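Side-chain contacts in SmhA (Serratia marcescens, PDB 7A27), which probably serves as the A component of Smh, a tripartite alpha-pore-forming toxin, here captured in its soluble, largely helical form: residues Q296-A299 / L300-T303; L344-K347 / S348-A352. All blocks are in the same frame, centred on the assembly; numbering follows the deposited sequence.

Contact 1: residues Q296-A299 / L300-T303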
loop_
_atom_site.group_PDB
_atom_site.type_symbol
_atom_site.label_atom_id
_atom_site.label_comp_id
_atom_site.label_asym_id
_atom_site.label_seq_id
_atom_site.Cartn_x
_atom_site.Cartn_y
_atom_site.Cartn_z
ATOM N N GLN A 296 3.789 -8.816 1.401
ATOM C CA GLN A 296 3.116 -10.128 1.200
ATOM C C GLN A 296 2.353 -10.166 -0.132
ATOM O O GLN A 296 2.413 -11.213 -0.801
ATOM C CB GLN A 296 2.211 -10.480 2.379
ATOM C CG GLN A 296 2.974 -11.066 3.562
ATOM C CD GLN A 296 2.175 -11.126 4.844
ATOM O OE1 GLN A 296 1.009 -10.738 4.904
ATOM N NE2 GLN A 296 2.809 -11.598 5.904
ATOM N N ARG A 297 1.656 -9.098 -0.515
ATOM C CA ARG A 297 0.899 -9.066 -1.799
ATOM C C ARG A 297 1.891 -9.034 -2.959
ATOM O O ARG A 297 1.598 -9.640 -3.987
ATOM C CB ARG A 297 -0.029 -7.858 -1.901
ATOM C CG ARG A 297 -1.050 -7.773 -0.782
ATOM C CD ARG A 297 -2.041 -8.924 -0.712
ATOM N NE ARG A 297 -2.591 -8.953 0.654
ATOM C CZ ARG A 297 -3.464 -8.061 1.161
ATOM N NH1 ARG A 297 -3.906 -7.029 0.429
ATOM N NH2 ARG A 297 -3.871 -8.219 2.411
ATOM N N MET A 298 3.030 -8.368 -2.762
ATOM C CA MET A 298 4.113 -8.199 -3.762
ATOM C C MET A 298 4.853 -9.525 -3.954
ATOM O O MET A 298 5.387 -9.732 -5.049
ATOM C CB MET A 298 5.091 -7.145 -3.258
ATOM C CG MET A 298 6.144 -6.732 -4.266
ATOM S SD MET A 298 5.604 -5.997 -5.805
ATOM C CE MET A 298 4.260 -5.046 -5.131
ATOM N N ALA A 299 4.863 -10.409 -2.958
ATOM C CA ALA A 299 5.565 -11.712 -3.013
ATOM C C ALA A 299 5.003 -12.575 -4.152
ATOM O O ALA A 299 5.764 -13.346 -4.751
ATOM C CB ALA A 299 5.420 -12.432 -1.708
ATOM N N LEU A 300 3.731 -12.429 -4.488
ATOM C CA LEU A 300 3.046 -13.283 -5.492
ATOM C C LEU A 300 3.210 -12.716 -6.915
ATOM O O LEU A 300 2.937 -13.472 -7.878
ATOM C CB LEU A 300 1.558 -13.409 -5.143
ATOM C CG LEU A 300 1.157 -13.699 -3.694
ATOM C CD1 LEU A 300 -0.353 -13.542 -3.559
ATOM C CD2 LEU A 300 1.622 -15.075 -3.223
ATOM N N LEU A 301 3.651 -11.463 -7.066
ATOM C CA LEU A 301 3.693 -10.769 -8.384
ATOM C C LEU A 301 4.717 -11.416 -9.328
ATOM O O LEU A 301 4.384 -11.654 -10.488
ATOM C CB LEU A 301 3.973 -9.283 -8.175
ATOM C CG LEU A 301 3.900 -8.424 -9.437
ATOM C CD1 LEU A 301 2.545 -8.503 -10.103
ATOM C CD2 LEU A 301 4.221 -6.988 -9.118
ATOM N N PRO A 302 5.976 -11.696 -8.908
ATOM C CA PRO A 302 6.947 -12.330 -9.794
ATOM C C PRO A 302 6.394 -13.638 -10.395
ATOM O O PRO A 302 6.458 -13.827 -11.590
ATOM C CB PRO A 302 8.140 -12.591 -8.854
ATOM C CG PRO A 302 8.021 -11.549 -7.779
ATOM C CD PRO A 302 6.529 -11.436 -7.580
ATOM N N THR A 303 5.838 -14.510 -9.552
ATOM C CA THR A 303 5.194 -15.779 -9.962
ATOM C C THR A 303 4.143 -15.493 -11.040
ATOM O O THR A 303 4.143 -16.203 -12.051
ATOM C CB THR A 303 4.580 -16.481 -8.745
ATOM O OG1 THR A 303 5.644 -16.594 -7.798
ATOM C CG2 THR A 303 3.933 -17.813 -9.073
#

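Contact 2: residues L344-K347 / S348-A352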
loop_
_atom_site.group_PDB
_atom_site.type_symbol
_atom_site.label_atom_id
_atom_site.label_comp_id
_atom_site.label_asym_id
_atom_site.label_seq_id
_atom_site.Cartn_x
_atom_site.Cartn_y
_atom_site.Cartn_z
ATOM N N LEU A 344 -8.298 -3.401 -20.811
ATOM C CA LEU A 344 -9.090 -3.185 -19.584
ATOM C C LEU A 344 -8.100 -3.054 -18.418
ATOM O O LEU A 344 -8.239 -2.107 -17.599
ATOM C CB LEU A 344 -10.041 -4.370 -19.398
ATOM C CG LEU A 344 -11.345 -4.076 -18.650
ATOM C CD1 LEU A 344 -12.465 -3.817 -19.661
ATOM C CD2 LEU A 344 -11.716 -5.210 -17.670
ATOM N N PHE A 345 -7.114 -3.958 -18.377
ATOM C CA PHE A 345 -6.031 -3.990 -17.360
ATOM C C PHE A 345 -5.263 -2.669 -17.439
ATOM O O PHE A 345 -5.114 -2.029 -16.391
ATOM C CB PHE A 345 -5.152 -5.234 -17.540
ATOM C CG PHE A 345 -3.970 -5.360 -16.608
ATOM C CD1 PHE A 345 -4.001 -4.854 -15.317
ATOM C CD2 PHE A 345 -2.830 -6.032 -17.013
ATOM C CE1 PHE A 345 -2.907 -4.988 -14.476
ATOM C CE2 PHE A 345 -1.747 -6.166 -16.165
ATOM C CZ PHE A 345 -1.796 -5.661 -14.897
ATOM N N SER A 346 -4.857 -2.250 -18.642
ATOM C CA SER A 346 -4.128 -0.975 -18.863
ATOM C C SER A 346 -4.870 0.189 -18.185
ATOM O O SER A 346 -4.181 1.064 -17.634
ATOM C CB SER A 346 -3.912 -0.727 -20.334
ATOM O OG SER A 346 -3.454 0.586 -20.614
ATOM N N LYS A 347 -6.210 0.218 -18.216
ATOM C CA LYS A 347 -7.006 1.323 -17.614
ATOM C C LYS A 347 -6.866 1.251 -16.088
ATOM O O LYS A 347 -6.657 2.305 -15.444
ATOM C CB LYS A 347 -8.491 1.239 -17.961
ATOM C CG LYS A 347 -8.843 1.174 -19.439
ATOM C CD LYS A 347 -8.495 2.373 -20.306
ATOM C CE LYS A 347 -8.920 2.116 -21.743
ATOM N NZ LYS A 347 -8.580 3.237 -22.649
ATOM N N SER A 348 -7.003 0.054 -15.517
ATOM C CA SER A 348 -6.845 -0.197 -14.064
ATOM C C SER A 348 -5.488 0.365 -13.608
ATOM O O SER A 348 -5.439 1.011 -12.542
ATOM C CB SER A 348 -7.011 -1.659 -13.761
ATOM O OG SER A 348 -6.774 -1.904 -12.381
ATOM N N ILE A 349 -4.449 0.172 -14.429
ATOM C CA ILE A 349 -3.051 0.644 -14.199
ATOM C C ILE A 349 -3.005 2.168 -14.271
ATOM O O ILE A 349 -2.394 2.779 -13.373
ATOM C CB ILE A 349 -2.056 0.031 -15.206
ATOM C CG1 ILE A 349 -2.033 -1.499 -15.156
ATOM C CG2 ILE A 349 -0.652 0.615 -14.977
ATOM C CD1 ILE A 349 -1.278 -2.060 -13.967
ATOM N N ASP A 350 -3.571 2.758 -15.324
ATOM C CA ASP A 350 -3.600 4.232 -15.506
ATOM C C ASP A 350 -4.151 4.892 -14.235
ATOM O O ASP A 350 -3.552 5.903 -13.782
ATOM C CB ASP A 350 -4.414 4.624 -16.743
ATOM C CG ASP A 350 -3.720 4.392 -18.079
ATOM O OD1 ASP A 350 -2.483 4.380 -18.115
ATOM O OD2 ASP A 350 -4.430 4.249 -19.087
ATOM N N ASN A 351 -5.227 4.330 -13.666
ATOM C CA ASN A 351 -5.926 4.891 -12.473
ATOM C C ASN A 351 -5.043 4.710 -11.227
ATOM O O ASN A 351 -5.027 5.616 -10.385
ATOM C CB ASN A 351 -7.339 4.318 -12.285
ATOM C CG ASN A 351 -8.123 5.031 -11.189
ATOM O OD1 ASN A 351 -8.137 6.261 -11.118
ATOM N ND2 ASN A 351 -8.791 4.285 -10.324
ATOM N N ALA A 352 -4.350 3.582 -11.100
ATOM C CA ALA A 352 -3.466 3.291 -9.946
ATOM C C ALA A 352 -2.311 4.295 -9.934
ATOM O O ALA A 352 -1.990 4.809 -8.841
ATOM C CB ALA A 352 -2.963 1.875 -9.986
#

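Contact 1: residues Q296-A299 / L300-T303
Met298 lays its sulfur alongside the isobutyl branch of Leu301, SD standing 3.7 Å from CD2 of the leucine, a van der Waals separation between two apolar groups. Both side chains leave the backbone in the same direction: with both residues on the same side of the turn, matching first torsions (CG anti to the nitrogen, chi1 -172° and -174°) keep the chains side by side. The thioether then bends at its second and third torsions, which curls CE back instead of extending the chain past the leucine.

Their backbones are tied as well. Leu301 N donates to Met298 O over 3.2 Å, and the donor stands above the carbonyl plane, 64° out of it. This i+3 to i bond closes a tight turn, of the 3-10 kind, spanning Met298 to Leu301 at the junction of the two helices. Pro302 bears on the same place: having no N-H, it cannot continue the pattern of backbone donors, and its ring carbon CD packs 3.3 Å from Met298 O and 3.5 Å from Ala299 O. Leu300 takes another direction, with CG anti to its carbonyl carbon, and reaches back over the preceding turn until CG is 4.0 Å from Gln296 O. The geometry is that of a proline-associated break between two successive helices, 272-299 and 301-321, which continue in roughly one direction.

The Met298 and Leu301 pair faces the interior of the bundle, where Leu79 of helix 48-96 touches both side chains and Leu133 of helix 104-155 also meets the methionine. Leu300 rests on Met17 of helix 14-37, the helix from which Ser20 O accepts a weak hydrogen bond from Arg297 NH1, while Ala299 and Pro302 lie against His130 and Gln127 of helix 104-155.

Contact 2: residues L344-K347 / S348-A352
The Phe345 ring meets Ile349 one turn along the helix, and the isoleucine approaches it obliquely, by neither a clear face nor a clear edge. Its CD1 methyl lies 3.4 Å from CE1 of the ring and 3.8 Å from CZ, while CG1 is 3.7 Å from the same CE1, so the ethyl branch runs obliquely past the CD1, CE1 and CZ atoms. The torsions account for this: Phe345 sets CG anti to its nitrogen (chi1 177°), whereas Ile349 turns CG1 beside its own nitrogen and back toward the preceding turn. Beyond the pair, the ring of His18 meets that of Phe345 with the planes at about 50°, and Ala83 of helix 48-96 touches both Phe345 and Ile349.

This is i to i+4 packing on an uninterrupted alpha-helix, as four successive backbone hydrogen bonds establish, running from the nitrogens of Ser348, Ile349, Asp350 and Asn351 to the carbonyls four residues earlier. The bond from Ile349 N to Phe345 O measures 3.0 Å, so backbone and side chains join the same two residues.

Polar groups occupy another side of the helix. Lys347 NZ and Asp350 OD2 are 5.6 Å apart, too far for a salt bridge, though their opposite charges may still attract. Asp350 OD2 also lies 4.1 Å from Ser346 OG, beyond hydrogen-bonding distance. Asn351 directs its amide away from Lys347, and its ND2 donates to the carbonyl oxygens of Gly191 and Gly193.

In the fold
Contact 1 comes first along the chain, at the junction of helices 272-299 and 301-321; contact 2 lies wholly within helix 325-358, the next helix after 301-321. Their centres are 19 Å apart and their nearest atoms about 7 Å, so they do not touch. Helices 14-37 and 48-96 nevertheless pack against both, linking the helix break and the regular helix within one elongated bundle. Helix 104-155 adds a further neighbour at contact 1. Contact 2 lies nearer Asn359, a calcium ligand seen in this protein but without calcium in this chain, its side chain about 10 Å from that of Asn351. The two contacts thus belong to the helical packing of the soluble toxin component.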